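Local atomic coordinates of Lin2111 protein (Listeria innocua, PDB entry 3EDP), a protein that is of unknown function but is probably a DNA-binding transcription regulator of the GntR type. Residues A[126-131]-A[156-161]; A[12-17]-A[47-52]; A[107-112]-A[117-122]; A[182-187]-A[221-226]. All blocks are in the same frame, centred on the assembly; numbering follows the deposited sequence.

Contact 1 (A[126-131]-A[156-161]); sequences YSIKFV and KDFQII
F158 drives the edge of its ring against one face of Y126 in a T-shaped (edge-to-face) pair. The centroids lie 4.7 Å apart and the planes are inclined at 59°. F158 CZ does the touching: it stands 3.5 Å from Y126 CE2, above the tyrosine ring but displaced toward its rim. Two flat aromatic rings suit this buried place because one can offer its hydrogens to the pi face of the other.

A CH-pi contact forms the second aromatic interaction. The methyl I160 CD1 lies over a face of F130, 4.0 Å from the ring centroid and 29° off the ring normal. A chi1 of 66°, seating CG between backbone N and carbonyl carbon, swings the F130 ring to meet this methyl.

A further apolar contact comes from I128, an aliphatic chain whose CD1 comes within 3.9 Å of F158 CD1, obliquely to that ring. Y126, I128 and F130, every second residue of the strand, share the face turned toward 156-161, where F158 centres an inverse gamma turn. The loop thus runs obliquely alongside strand 124-134 of the UTRA sheet, with F104 and I101 of strand 99-108 beside it and M85 and T86 of helix 79-86 packing on F158 and I160 respectively.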
loop_
_atom_site.group_PDB
_atom_site.type_symbol
_atom_site.label_atom_id
_atom_site.label_comp_id
_atom_site.label_asym_id
_atom_site.label_seq_id
_atom_site.Cartn_x
_atom_site.Cartn_y
_atom_site.Cartn_z
ATOM N N TYR A 126 -4.346 7.380 18.103
ATOM C CA TYR A 126 -5.171 8.326 17.375
ATOM C C TYR A 126 -6.133 7.552 16.499
ATOM O O TYR A 126 -5.771 6.534 15.900
ATOM C CB TYR A 126 -4.326 9.216 16.474
ATOM C CG TYR A 126 -3.436 10.184 17.200
ATOM C CD1 TYR A 126 -3.967 11.320 17.804
ATOM C CD2 TYR A 126 -2.062 9.976 17.266
ATOM C CE1 TYR A 126 -3.158 12.219 18.467
ATOM C CE2 TYR A 126 -1.240 10.872 17.920
ATOM C CZ TYR A 126 -1.799 11.990 18.523
ATOM O OH TYR A 126 -0.994 12.885 19.177
ATOM N N SER A 127 -7.357 8.044 16.414
ATOM C CA SER A 127 -8.351 7.465 15.535
ATOM C C SER A 127 -8.818 8.557 14.599
ATOM O O SER A 127 -9.297 9.602 15.042
ATOM C CB SER A 127 -9.527 6.919 16.339
ATOM O OG SER A 127 -10.490 6.345 15.478
ATOM N N ILE A 128 -8.645 8.328 13.305
ATOM C CA ILE A 128 -9.048 9.299 12.304
ATOM C C ILE A 128 -10.065 8.656 11.383
ATOM O O ILE A 128 -9.885 7.524 10.934
ATOM C CB ILE A 128 -7.842 9.787 11.477
ATOM C CG1 ILE A 128 -6.838 10.501 12.381
ATOM C CG2 ILE A 128 -8.299 10.712 10.363
ATOM C CD1 ILE A 128 -5.492 10.749 11.735
ATOM N N LYS A 129 -11.149 9.367 11.120
ATOM C CA LYS A 129 -12.137 8.890 10.175
ATOM C C LYS A 129 -12.349 9.947 9.104
ATOM O O LYS A 129 -12.573 11.120 9.418
ATOM C CB LYS A 129 -13.453 8.594 10.891
ATOM C CG LYS A 129 -14.469 7.852 10.032
ATOM C CD LYS A 129 -15.787 7.671 10.769
ATOM C CE LYS A 129 -15.566 7.305 12.235
ATOM N NZ LYS A 129 -14.689 6.106 12.416
ATOM N N PHE A 130 -12.262 9.541 7.841
ATOM C CA PHE A 130 -12.590 10.447 6.743
ATOM C C PHE A 130 -13.362 9.797 5.595
ATOM O O PHE A 130 -13.375 8.579 5.436
ATOM C CB PHE A 130 -11.355 11.191 6.220
ATOM C CG PHE A 130 -10.335 10.311 5.551
ATOM C CD1 PHE A 130 -10.448 9.988 4.209
ATOM C CD2 PHE A 130 -9.238 9.840 6.257
ATOM C CE1 PHE A 130 -9.504 9.190 3.589
ATOM C CE2 PHE A 130 -8.286 9.048 5.641
ATOM C CZ PHE A 130 -8.422 8.719 4.306
ATOM N N VAL A 131 -14.011 10.643 4.807
ATOM C CA VAL A 131 -14.910 10.210 3.754
ATOM C C VAL A 131 -14.500 10.916 2.474
ATOM O O VAL A 131 -13.967 12.026 2.503
ATOM C CB VAL A 131 -16.382 10.549 4.103
ATOM C CG1 VAL A 131 -17.219 10.692 2.846
ATOM C CG2 VAL A 131 -16.973 9.496 5.035
ATOM N N LYS A 156 -2.145 19.729 13.092
ATOM C CA LYS A 156 -1.915 20.167 11.720
ATOM C C LYS A 156 -0.938 19.272 10.946
ATOM O O LYS A 156 -0.808 19.400 9.730
ATOM C CB LYS A 156 -1.411 21.609 11.708
ATOM C CG LYS A 156 -0.237 21.858 12.632
ATOM C CD LYS A 156 -0.014 23.355 12.834
ATOM C CE LYS A 156 1.028 23.631 13.908
ATOM N NZ LYS A 156 2.357 23.067 13.551
ATOM N N ASP A 157 -0.244 18.384 11.651
ATOM C CA ASP A 157 0.702 17.484 11.007
ATOM C C ASP A 157 0.019 16.247 10.443
ATOM O O ASP A 157 0.602 15.528 9.640
ATOM C CB ASP A 157 1.798 17.079 11.992
ATOM C CG ASP A 157 2.653 18.257 12.420
ATOM O OD1 ASP A 157 3.090 19.011 11.524
ATOM O OD2 ASP A 157 2.853 18.438 13.643
ATOM N N PHE A 158 -1.215 15.997 10.868
ATOM C CA PHE A 158 -1.931 14.817 10.400
ATOM C C PHE A 158 -2.572 15.070 9.040
ATOM O O PHE A 158 -3.795 14.965 8.870
ATOM C CB PHE A 158 -2.959 14.349 11.438
ATOM C CG PHE A 158 -2.337 13.789 12.684
ATOM C CD1 PHE A 158 -2.155 12.423 12.832
ATOM C CD2 PHE A 158 -1.908 14.631 13.698
ATOM C CE1 PHE A 158 -1.566 11.911 13.978
ATOM C CE2 PHE A 158 -1.327 14.124 14.842
ATOM C CZ PHE A 158 -1.151 12.765 14.982
ATOM N N GLN A 159 -1.734 15.423 8.070
ATOM C CA GLN A 159 -2.203 15.638 6.707
ATOM C C GLN A 159 -2.633 14.306 6.117
ATOM O O GLN A 159 -1.902 13.318 6.211
ATOM C CB GLN A 159 -1.111 16.288 5.855
ATOM C CG GLN A 159 -0.563 17.572 6.475
ATOM C CD GLN A 159 0.397 18.314 5.552
ATOM O OE1 GLN A 159 1.039 17.716 4.685
ATOM N NE2 GLN A 159 0.497 19.623 5.738
ATOM N N ILE A 160 -3.826 14.265 5.533
ATOM C CA ILE A 160 -4.334 13.008 4.986
ATOM C C ILE A 160 -4.437 12.991 3.464
ATOM O O ILE A 160 -5.148 12.166 2.903
ATOM C CB ILE A 160 -5.696 12.613 5.596
ATOM C CG1 ILE A 160 -6.751 13.674 5.272
ATOM C CG2 ILE A 160 -5.559 12.376 7.094
ATOM C CD1 ILE A 160 -8.166 13.259 5.639
ATOM N N ILE A 161 -3.733 13.905 2.804
ATOM C CA ILE A 161 -3.666 13.928 1.346
ATOM C C ILE A 161 -3.007 12.630 0.849
ATOM O O ILE A 161 -3.484 11.994 -0.085
ATOM C CB ILE A 161 -2.831 15.134 0.846
ATOM C CG1 ILE A 161 -3.483 16.450 1.276
ATOM C CG2 ILE A 161 -2.647 15.080 -0.669
ATOM C CD1 ILE A 161 -4.958 16.547 0.912
#

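Contact 2 (A[12-17]-A[47-52]); sequences EVIASK and RTTIRR
I14 meets T49 and I50 across two helices, and all of the direct touching between 12-17 and 47-52 passes through this one isoleucine. Ahead of it, the CB of E12 points away from 47-52, and its carboxylate forms a salt bridge with K8, as befits a charged residue on the partly exposed flank of the helix.

I14 points at the other helix and divides its work between two branches. The longer branch runs out to CD1, which lies 3.7 Å from T49 CG2; the shorter, CG2, is 4.1 Å from I50 CD1. With CG1 anti to the carbonyl carbon (chi1 -69°) and the chain then extended (chi2 179°), CD1 is carried outward to T49 and CG2 is left beside I50; I14 crosses each partner at about a right angle. A beta-branched, wholly apolar side chain fits here because it can fill both positions at once. T49 offers its methyl to this seam, while its hydroxyl is hydrogen-bonded close by in its own part of the chain. I50 bends at chi2 (-53°), and its CD1 approaches I14 although its CB does not face that helix.

A15 follows on a neighbouring side of the helix, where its small methyl packs against L56 and L57, farther along helix 47-59. The contact therefore joins helix 10-23 to helix 47-59 within the probable DNA-binding, winged helix-turn-helix domain of the GntR family. I50 also packs on E36, L39 and Q40 of helix 36-42, so that the helix between the two in sequence lies against it as well.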
loop_
_atom_site.group_PDB
_atom_site.type_symbol
_atom_site.label_atom_id
_atom_site.label_comp_id
_atom_site.label_asym_id
_atom_site.label_seq_id
_atom_site.Cartn_x
_atom_site.Cartn_y
_atom_site.Cartn_z
ATOM N N GLU A 12 -14.743 22.932 39.396
ATOM C CA GLU A 12 -15.311 23.503 38.174
ATOM C C GLU A 12 -14.597 24.791 37.781
ATOM O O GLU A 12 -14.389 25.053 36.595
ATOM C CB GLU A 12 -16.811 23.767 38.326
ATOM C CG GLU A 12 -17.678 22.532 38.233
ATOM C CD GLU A 12 -19.155 22.848 38.410
ATOM O OE1 GLU A 12 -19.524 24.042 38.357
ATOM O OE2 GLU A 12 -19.947 21.899 38.604
ATOM N N VAL A 13 -14.232 25.598 38.774
ATOM C CA VAL A 13 -13.472 26.816 38.500
ATOM C C VAL A 13 -12.147 26.446 37.840
ATOM O O VAL A 13 -11.755 27.030 36.825
ATOM C CB VAL A 13 -13.217 27.644 39.781
ATOM C CG1 VAL A 13 -12.314 28.841 39.480
ATOM C CG2 VAL A 13 -14.531 28.110 40.374
ATOM N N ILE A 14 -11.476 25.445 38.403
ATOM C CA ILE A 14 -10.197 24.992 37.866
ATOM C C ILE A 14 -10.329 24.343 36.481
ATOM O O ILE A 14 -9.515 24.599 35.600
ATOM C CB ILE A 14 -9.444 24.089 38.873
ATOM C CG1 ILE A 14 -8.988 24.928 40.072
ATOM C CG2 ILE A 14 -8.228 23.440 38.227
ATOM C CD1 ILE A 14 -8.267 24.131 41.111
ATOM N N ALA A 15 -11.366 23.534 36.276
ATOM C CA ALA A 15 -11.611 22.971 34.942
ATOM C C ALA A 15 -11.761 24.078 33.888
ATOM O O ALA A 15 -11.234 23.967 32.783
ATOM C CB ALA A 15 -12.854 22.063 34.949
ATOM N N SER A 16 -12.482 25.140 34.237
ATOM C CA SER A 16 -12.669 26.279 33.333
ATOM C C SER A 16 -11.347 26.944 32.953
ATOM O O SER A 16 -11.160 27.364 31.813
ATOM C CB SER A 16 -13.598 27.324 33.960
ATOM O OG SER A 16 -14.901 26.801 34.157
ATOM N N LYS A 17 -10.437 27.044 33.917
ATOM C CA LYS A 17 -9.133 27.653 33.671
ATOM C C LYS A 17 -8.270 26.773 32.772
ATOM O O LYS A 17 -7.573 27.271 31.885
ATOM C CB LYS A 17 -8.422 27.972 34.993
ATOM C CG LYS A 17 -9.144 29.047 35.817
ATOM C CD LYS A 17 -8.264 29.643 36.901
ATOM C CE LYS A 17 -8.331 28.837 38.193
ATOM N NZ LYS A 17 -7.686 29.553 39.346
ATOM N N ARG A 47 -5.085 17.052 45.337
ATOM C CA ARG A 47 -5.116 15.949 44.384
ATOM C C ARG A 47 -6.557 15.648 43.970
ATOM O O ARG A 47 -6.847 15.403 42.796
ATOM C CB ARG A 47 -4.483 14.717 45.027
ATOM C CG ARG A 47 -4.305 13.522 44.107
ATOM C CD ARG A 47 -3.759 12.358 44.907
ATOM N NE ARG A 47 -3.356 11.237 44.071
ATOM C CZ ARG A 47 -2.783 10.132 44.539
ATOM N NH1 ARG A 47 -2.554 10.004 45.841
ATOM N NH2 ARG A 47 -2.442 9.156 43.707
ATOM N N THR A 48 -7.455 15.679 44.950
ATOM C CA THR A 48 -8.879 15.398 44.749
ATOM C C THR A 48 -9.557 16.464 43.896
ATOM O O THR A 48 -10.373 16.168 43.030
ATOM C CB THR A 48 -9.604 15.339 46.105
ATOM O OG1 THR A 48 -9.188 14.166 46.809
ATOM C CG2 THR A 48 -11.120 15.322 45.917
ATOM N N THR A 49 -9.235 17.718 44.172
ATOM C CA THR A 49 -9.753 18.821 43.381
ATOM C C THR A 49 -9.304 18.709 41.917
ATOM O O THR A 49 -10.112 18.833 40.992
ATOM C CB THR A 49 -9.318 20.157 43.981
ATOM O OG1 THR A 49 -9.957 20.315 45.254
ATOM C CG2 THR A 49 -9.696 21.316 43.061
ATOM N N ILE A 50 -8.018 18.455 41.709
ATOM C CA ILE A 50 -7.486 18.341 40.354
ATOM C C ILE A 50 -8.098 17.134 39.637
ATOM O O ILE A 50 -8.471 17.214 38.460
ATOM C CB ILE A 50 -5.952 18.224 40.358
ATOM C CG1 ILE A 50 -5.317 19.538 40.827
ATOM C CG2 ILE A 50 -5.432 17.824 38.979
ATOM C CD1 ILE A 50 -5.778 20.769 40.072
ATOM N N ARG A 51 -8.237 16.027 40.358
ATOM C CA ARG A 51 -8.785 14.810 39.744
ATOM C C ARG A 51 -10.219 15.050 39.273
ATOM O O ARG A 51 -10.639 14.559 38.218
ATOM C CB ARG A 51 -8.716 13.612 40.697
ATOM C CG ARG A 51 -9.411 12.357 40.148
ATOM C CD ARG A 51 -9.336 11.178 41.116
ATOM N NE ARG A 51 -9.996 11.456 42.392
ATOM C CZ ARG A 51 -9.358 11.602 43.551
ATOM N NH1 ARG A 51 -10.042 11.854 44.663
ATOM N NH2 ARG A 51 -8.034 11.492 43.602
ATOM N N ARG A 52 -10.961 15.833 40.049
ATOM C CA ARG A 52 -12.333 16.181 39.691
ATOM C C ARG A 52 -12.401 17.140 38.503
ATOM O O ARG A 52 -13.282 17.018 37.654
ATOM C CB ARG A 52 -13.066 16.775 40.889
ATOM C CG ARG A 52 -13.387 15.761 41.982
ATOM C CD ARG A 52 -13.754 16.472 43.276
ATOM N NE ARG A 52 -14.367 15.576 44.247
ATOM C CZ ARG A 52 -14.626 15.908 45.507
ATOM N NH1 ARG A 52 -14.303 17.125 45.956
ATOM N NH2 ARG A 52 -15.206 15.019 46.317
#

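Contact 3 (A[107-112]-A[117-122]); sequences RKAGKF and FGMKEN
K111 and E121 form a salt bridge, with K111 NZ 2.8 Å from E121 OE1. The ammonium meets the oxygen from above the carboxylate plane, 58° out of it. The two side chains lie side by side and point the same way, which also sets K111 CE 3.6 Å from E121 CG. Bends at chi2, chi3 and chi4 curl the lysine back toward 117-122, though its CB starts away from it. Long, flexible, oppositely charged chains suit this surface position.

The backbone makes the other firm polar link: G110 N donates to E121 O over 2.8 Å, in the carbonyl plane and on a lone pair, with an N-H...O angle of 155°. G110 adopts positive phi (74°), a conformation that glycine takes easily.

The rest of the contact is looser van der Waals packing. A109 CB touches the selenium of selenomethionine M119, SE, at 4.1 Å; the small methyl of buried A109 meets the end of the long side chain. K108 lays its aliphatic part along the backbone of 117-122, its CG 3.4 Å from N122 O, while its amino end leads away. Within 107-112, R107 NE donates a hydrogen bond to K108 O at 2.9 Å, the oxygen lying in the guanidinium plane.

The contact thus closes the short excursion of helix 110-117 between neighbouring strands 99-108 and 124-134. A109 and M119 both rest on V125, and M119 reaches P146 of strand 137-146 as well.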
loop_
_atom_site.group_PDB
_atom_site.type_symbol
_atom_site.label_atom_id
_atom_site.label_comp_id
_atom_site.label_asym_id
_atom_site.label_seq_id
_atom_site.Cartn_x
_atom_site.Cartn_y
_atom_site.Cartn_z
ATOM N N ARG A 107 -7.930 7.728 22.003
ATOM C CA ARG A 107 -8.686 6.744 22.761
ATOM C C ARG A 107 -7.729 5.631 23.177
ATOM O O ARG A 107 -6.629 5.515 22.637
ATOM C CB ARG A 107 -9.766 6.145 21.867
ATOM C CG ARG A 107 -9.179 5.649 20.530
ATOM C CD ARG A 107 -10.100 4.687 19.784
ATOM N NE ARG A 107 -9.969 3.319 20.277
ATOM C CZ ARG A 107 -10.723 2.301 19.867
ATOM N NH1 ARG A 107 -11.671 2.499 18.958
ATOM N NH2 ARG A 107 -10.534 1.084 20.368
ATOM N N LYS A 108 -8.152 4.800 24.122
ATOM C CA LYS A 108 -7.373 3.620 24.470
ATOM C C LYS A 108 -7.372 2.647 23.303
ATOM O O LYS A 108 -8.306 2.620 22.501
ATOM C CB LYS A 108 -7.925 2.947 25.725
ATOM C CG LYS A 108 -7.388 3.540 27.021
ATOM C CD LYS A 108 -8.280 3.211 28.209
ATOM C CE LYS A 108 -9.563 4.029 28.172
ATOM N NZ LYS A 108 -10.221 4.105 29.507
ATOM N N ALA A 109 -6.311 1.856 23.201
ATOM C CA ALA A 109 -6.188 0.891 22.123
ATOM C C ALA A 109 -7.281 -0.165 22.230
ATOM O O ALA A 109 -7.883 -0.544 21.228
ATOM C CB ALA A 109 -4.802 0.240 22.144
ATOM N N GLY A 110 -7.533 -0.631 23.450
ATOM C CA GLY A 110 -8.447 -1.742 23.668
ATOM C C GLY A 110 -7.817 -3.064 23.252
ATOM O O GLY A 110 -6.745 -3.082 22.644
ATOM N N LYS A 111 -8.489 -4.166 23.567
ATOM C CA LYS A 111 -7.961 -5.506 23.304
ATOM C C LYS A 111 -7.602 -5.772 21.845
ATOM O O LYS A 111 -6.527 -6.286 21.549
ATOM C CB LYS A 111 -8.944 -6.579 23.785
ATOM C CG LYS A 111 -8.574 -7.200 25.122
ATOM C CD LYS A 111 -8.528 -6.158 26.227
ATOM C CE LYS A 111 -7.467 -6.508 27.253
ATOM N NZ LYS A 111 -6.118 -6.520 26.623
ATOM N N PHE A 112 -8.514 -5.432 20.942
ATOM C CA PHE A 112 -8.351 -5.762 19.533
ATOM C C PHE A 112 -7.125 -5.105 18.902
ATOM O O PHE A 112 -6.343 -5.772 18.231
ATOM C CB PHE A 112 -9.615 -5.408 18.746
ATOM C CG PHE A 112 -9.514 -5.711 17.283
ATOM C CD1 PHE A 112 -9.520 -7.021 16.833
ATOM C CD2 PHE A 112 -9.404 -4.690 16.355
ATOM C CE1 PHE A 112 -9.421 -7.308 15.483
ATOM C CE2 PHE A 112 -9.308 -4.969 15.004
ATOM C CZ PHE A 112 -9.315 -6.280 14.567
ATOM N N PHE A 117 -1.057 -4.352 17.431
ATOM C CA PHE A 117 0.159 -3.555 17.566
ATOM C C PHE A 117 1.141 -4.202 18.525
ATOM O O PHE A 117 2.302 -3.803 18.601
ATOM C CB PHE A 117 -0.169 -2.136 18.051
ATOM C CG PHE A 117 -0.784 -1.263 16.994
ATOM C CD1 PHE A 117 -0.022 -0.796 15.933
ATOM C CD2 PHE A 117 -2.122 -0.909 17.059
ATOM C CE1 PHE A 117 -0.583 0.013 14.958
ATOM C CE2 PHE A 117 -2.690 -0.106 16.087
ATOM C CZ PHE A 117 -1.923 0.354 15.034
ATOM N N GLY A 118 0.669 -5.200 19.263
ATOM C CA GLY A 118 1.461 -5.780 20.331
ATOM C C GLY A 118 1.779 -4.729 21.376
ATOM O O GLY A 118 2.928 -4.585 21.787
HETATM N N MSE A 119 0.753 -3.986 21.793
HETATM C CA MSE A 119 0.900 -2.943 22.808
HETATM C C MSE A 119 -0.061 -3.182 23.975
HETATM O O MSE A 119 -0.812 -4.159 23.983
HETATM C CB MSE A 119 0.667 -1.556 22.194
HETATM C CG MSE A 119 -0.768 -1.297 21.753
HETATM SE SE MSE A 119 -0.988 0.313 20.656
HETATM C CE MSE A 119 -0.520 1.659 21.983
ATOM N N LYS A 120 -0.038 -2.289 24.959
ATOM C CA LYS A 120 -0.922 -2.415 26.115
ATOM C C LYS A 120 -2.301 -1.826 25.829
ATOM O O LYS A 120 -2.417 -0.728 25.281
ATOM C CB LYS A 120 -0.304 -1.757 27.349
ATOM C CG LYS A 120 1.029 -2.355 27.759
ATOM C CD LYS A 120 0.960 -3.876 27.787
ATOM C CE LYS A 120 2.241 -4.488 28.344
ATOM N NZ LYS A 120 2.437 -4.163 29.785
ATOM N N GLU A 121 -3.338 -2.563 26.215
ATOM C CA GLU A 121 -4.726 -2.205 25.921
ATOM C C GLU A 121 -5.118 -0.798 26.381
ATOM O O GLU A 121 -6.023 -0.184 25.814
ATOM C CB GLU A 121 -5.683 -3.245 26.516
ATOM C CG GLU A 121 -5.391 -3.614 27.966
ATOM C CD GLU A 121 -4.157 -4.498 28.121
ATOM O OE1 GLU A 121 -3.731 -5.113 27.118
ATOM O OE2 GLU A 121 -3.615 -4.575 29.248
ATOM N N ASN A 122 -4.425 -0.292 27.395
ATOM C CA ASN A 122 -4.733 1.012 27.973
ATOM C C ASN A 122 -3.888 2.141 27.390
ATOM O O ASN A 122 -4.078 3.309 27.723
ATOM C CB ASN A 122 -4.555 0.972 29.490
ATOM C CG ASN A 122 -3.173 0.498 29.899
ATOM O OD1 ASN A 122 -2.765 -0.620 29.574
ATOM N ND2 ASN A 122 -2.441 1.346 30.615
#

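Contact 4 (A[182-187]-A[221-226]); sequences QLILAG and YHYEDA
L183 and I184 each extend one methyl to the neighbourhood of strand 215-225. L183 CD2 reaches A226 CB at 3.6 Å, a branched side chain bridging to a methyl too small to come far to meet it. I184 CD1 lies 3.7 Å from Y223 CE1, at the edge of the tyrosine ring and in its plane, so this is an edge contact and not CH-pi packing over a face. I184 and Y223 cross at about a right angle. In the isoleucine a chi1 of 65°, followed by an extended run through chi2, carries CD1 to the ring.

Strands 176-185 and 215-225 are not direct partners in the antiparallel sheet of the UTRA domain: strand 201-211 runs between them, and side chains make the contact across it. Backbone bonds from I184 to V202 and from H222 to L205 tie both segments to that middle strand.

Farther out, H222 NE2 donates to E224 OE2 over 2.7 Å, nearly straight at 165°. The carboxylate oxygen is met on its anti side, somewhat out of the carboxylate plane, and lies in the imidazole plane. H222 ND1 has a second hydrogen bond to D141 OD2, so two carboxylates fix the rotation of the ring. Q190 and M194 of helix 188-194 pack on Y223, and L183 meets L183 of the second subunit.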
loop_
_atom_site.group_PDB
_atom_site.type_symbol
_atom_site.label_atom_id
_atom_site.label_comp_id
_atom_site.label_asym_id
_atom_site.label_seq_id
_atom_site.Cartn_x
_atom_site.Cartn_y
_atom_site.Cartn_z
ATOM N N GLN A 182 -11.859 -8.216 2.026
ATOM C CA GLN A 182 -13.103 -8.874 2.428
ATOM C C GLN A 182 -14.334 -8.253 1.794
ATOM O O GLN A 182 -14.324 -7.087 1.390
ATOM C CB GLN A 182 -13.299 -8.784 3.938
ATOM C CG GLN A 182 -12.417 -9.670 4.776
ATOM C CD GLN A 182 -12.594 -9.366 6.252
ATOM O OE1 GLN A 182 -13.281 -10.094 6.971
ATOM N NE2 GLN A 182 -12.004 -8.262 6.702
ATOM N N LEU A 183 -15.399 -9.047 1.743
ATOM C CA LEU A 183 -16.747 -8.551 1.498
ATOM C C LEU A 183 -17.497 -8.618 2.814
ATOM O O LEU A 183 -17.501 -9.661 3.465
ATOM C CB LEU A 183 -17.474 -9.440 0.491
ATOM C CG LEU A 183 -17.393 -9.085 -0.988
ATOM C CD1 LEU A 183 -18.078 -10.177 -1.797
ATOM C CD2 LEU A 183 -18.043 -7.731 -1.243
ATOM N N ILE A 184 -18.120 -7.514 3.216
ATOM C CA ILE A 184 -18.919 -7.505 4.436
ATOM C C ILE A 184 -20.289 -6.890 4.189
ATOM O O ILE A 184 -20.553 -6.316 3.126
ATOM C CB ILE A 184 -18.217 -6.737 5.600
ATOM C CG1 ILE A 184 -18.067 -5.256 5.259
ATOM C CG2 ILE A 184 -16.848 -7.347 5.915
ATOM C CD1 ILE A 184 -17.598 -4.407 6.430
ATOM N N LEU A 185 -21.157 -7.032 5.184
ATOM C CA LEU A 185 -22.456 -6.381 5.183
ATOM C C LEU A 185 -22.266 -4.967 5.707
ATOM O O LEU A 185 -21.484 -4.746 6.630
ATOM C CB LEU A 185 -23.428 -7.145 6.085
ATOM C CG LEU A 185 -23.880 -8.522 5.587
ATOM C CD1 LEU A 185 -24.193 -9.459 6.745
ATOM C CD2 LEU A 185 -25.080 -8.388 4.668
ATOM N N ALA A 186 -22.970 -4.012 5.111
ATOM C CA ALA A 186 -22.904 -2.631 5.575
ATOM C C ALA A 186 -23.410 -2.513 7.011
ATOM O O ALA A 186 -24.503 -2.979 7.337
ATOM C CB ALA A 186 -23.696 -1.709 4.647
ATOM N N GLY A 187 -22.595 -1.904 7.867
ATOM C CA GLY A 187 -22.981 -1.621 9.238
ATOM C C GLY A 187 -23.361 -0.160 9.392
ATOM O O GLY A 187 -23.484 0.562 8.403
ATOM N N TYR A 221 -8.425 0.988 7.541
ATOM C CA TYR A 221 -9.550 0.244 7.001
ATOM C C TYR A 221 -10.205 1.139 5.978
ATOM O O TYR A 221 -10.532 2.284 6.270
ATOM C CB TYR A 221 -10.559 -0.127 8.091
ATOM C CG TYR A 221 -9.985 -0.973 9.195
ATOM C CD1 TYR A 221 -9.647 -2.303 8.973
ATOM C CD2 TYR A 221 -9.773 -0.443 10.462
ATOM C CE1 TYR A 221 -9.115 -3.085 9.988
ATOM C CE2 TYR A 221 -9.249 -1.217 11.481
ATOM C CZ TYR A 221 -8.927 -2.539 11.239
ATOM O OH TYR A 221 -8.404 -3.309 12.250
ATOM N N HIS A 222 -10.365 0.622 4.767
ATOM C CA HIS A 222 -10.980 1.376 3.689
ATOM C C HIS A 222 -12.207 0.610 3.202
ATOM O O HIS A 222 -12.148 -0.604 2.998
ATOM C CB HIS A 222 -9.969 1.578 2.553
ATOM C CG HIS A 222 -10.568 2.145 1.305
ATOM N ND1 HIS A 222 -10.856 3.487 1.161
ATOM C CD2 HIS A 222 -10.933 1.557 0.141
ATOM C CE1 HIS A 222 -11.373 3.700 -0.036
ATOM N NE2 HIS A 222 -11.432 2.545 -0.675
ATOM N N TYR A 223 -13.316 1.317 3.030
ATOM C CA TYR A 223 -14.579 0.679 2.660
ATOM C C TYR A 223 -15.115 1.262 1.365
ATOM O O TYR A 223 -15.110 2.484 1.181
ATOM C CB TYR A 223 -15.633 0.893 3.749
ATOM C CG TYR A 223 -15.268 0.346 5.112
ATOM C CD1 TYR A 223 -15.666 -0.928 5.498
ATOM C CD2 TYR A 223 -14.535 1.108 6.015
ATOM C CE1 TYR A 223 -15.345 -1.427 6.744
ATOM C CE2 TYR A 223 -14.203 0.614 7.260
ATOM C CZ TYR A 223 -14.611 -0.653 7.618
ATOM O OH TYR A 223 -14.294 -1.150 8.857
ATOM N N GLU A 224 -15.597 0.388 0.482
ATOM C CA GLU A 224 -16.216 0.817 -0.768
ATOM C C GLU A 224 -17.458 -0.009 -1.049
ATOM O O GLU A 224 -17.499 -1.208 -0.765
ATOM C CB GLU A 224 -15.265 0.632 -1.952
ATOM C CG GLU A 224 -14.073 1.556 -1.974
ATOM C CD GLU A 224 -13.154 1.296 -3.167
ATOM O OE1 GLU A 224 -13.528 0.505 -4.067
ATOM O OE2 GLU A 224 -12.058 1.889 -3.208
ATOM N N ASP A 225 -18.458 0.641 -1.624
ATOM C CA ASP A 225 -19.666 -0.023 -2.087
ATOM C C ASP A 225 -19.274 -1.153 -3.060
ATOM O O ASP A 225 -18.526 -0.929 -4.003
ATOM C CB ASP A 225 -20.560 1.012 -2.774
ATOM C CG ASP A 225 -21.896 0.445 -3.211
ATOM O OD1 ASP A 225 -22.126 -0.777 -3.062
ATOM O OD2 ASP A 225 -22.718 1.238 -3.711
ATOM N N ALA A 226 -19.754 -2.367 -2.813
ATOM C CA ALA A 226 -19.415 -3.501 -3.676
ATOM C C ALA A 226 -20.501 -3.807 -4.716
ATOM O O ALA A 226 -20.377 -4.751 -5.488
ATOM C CB ALA A 226 -19.114 -4.744 -2.835
#

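Overall arrangement
From the N terminus, contact 2 comes first and joins helices 10-23 and 47-59 of the GntR-family region, closing the loop that holds helix 36-42. The remaining three belong to the UTRA region and follow strictly in series, none nesting or crossing. Contact 3 closes the shortest loop, around helix 110-117. Contact 1 then brings the loop before helix 163-167 back over strand 124-134, and contact 4 closes a longer excursion that holds helix 188-194 and strand 201-211. These three share one six-stranded sheet: R107 packs on S127 between contacts 3 and 1, and F112 on Y221 between contacts 3 and 4. Contact 2 stands apart, its centre about 44 Å from that of contact 4.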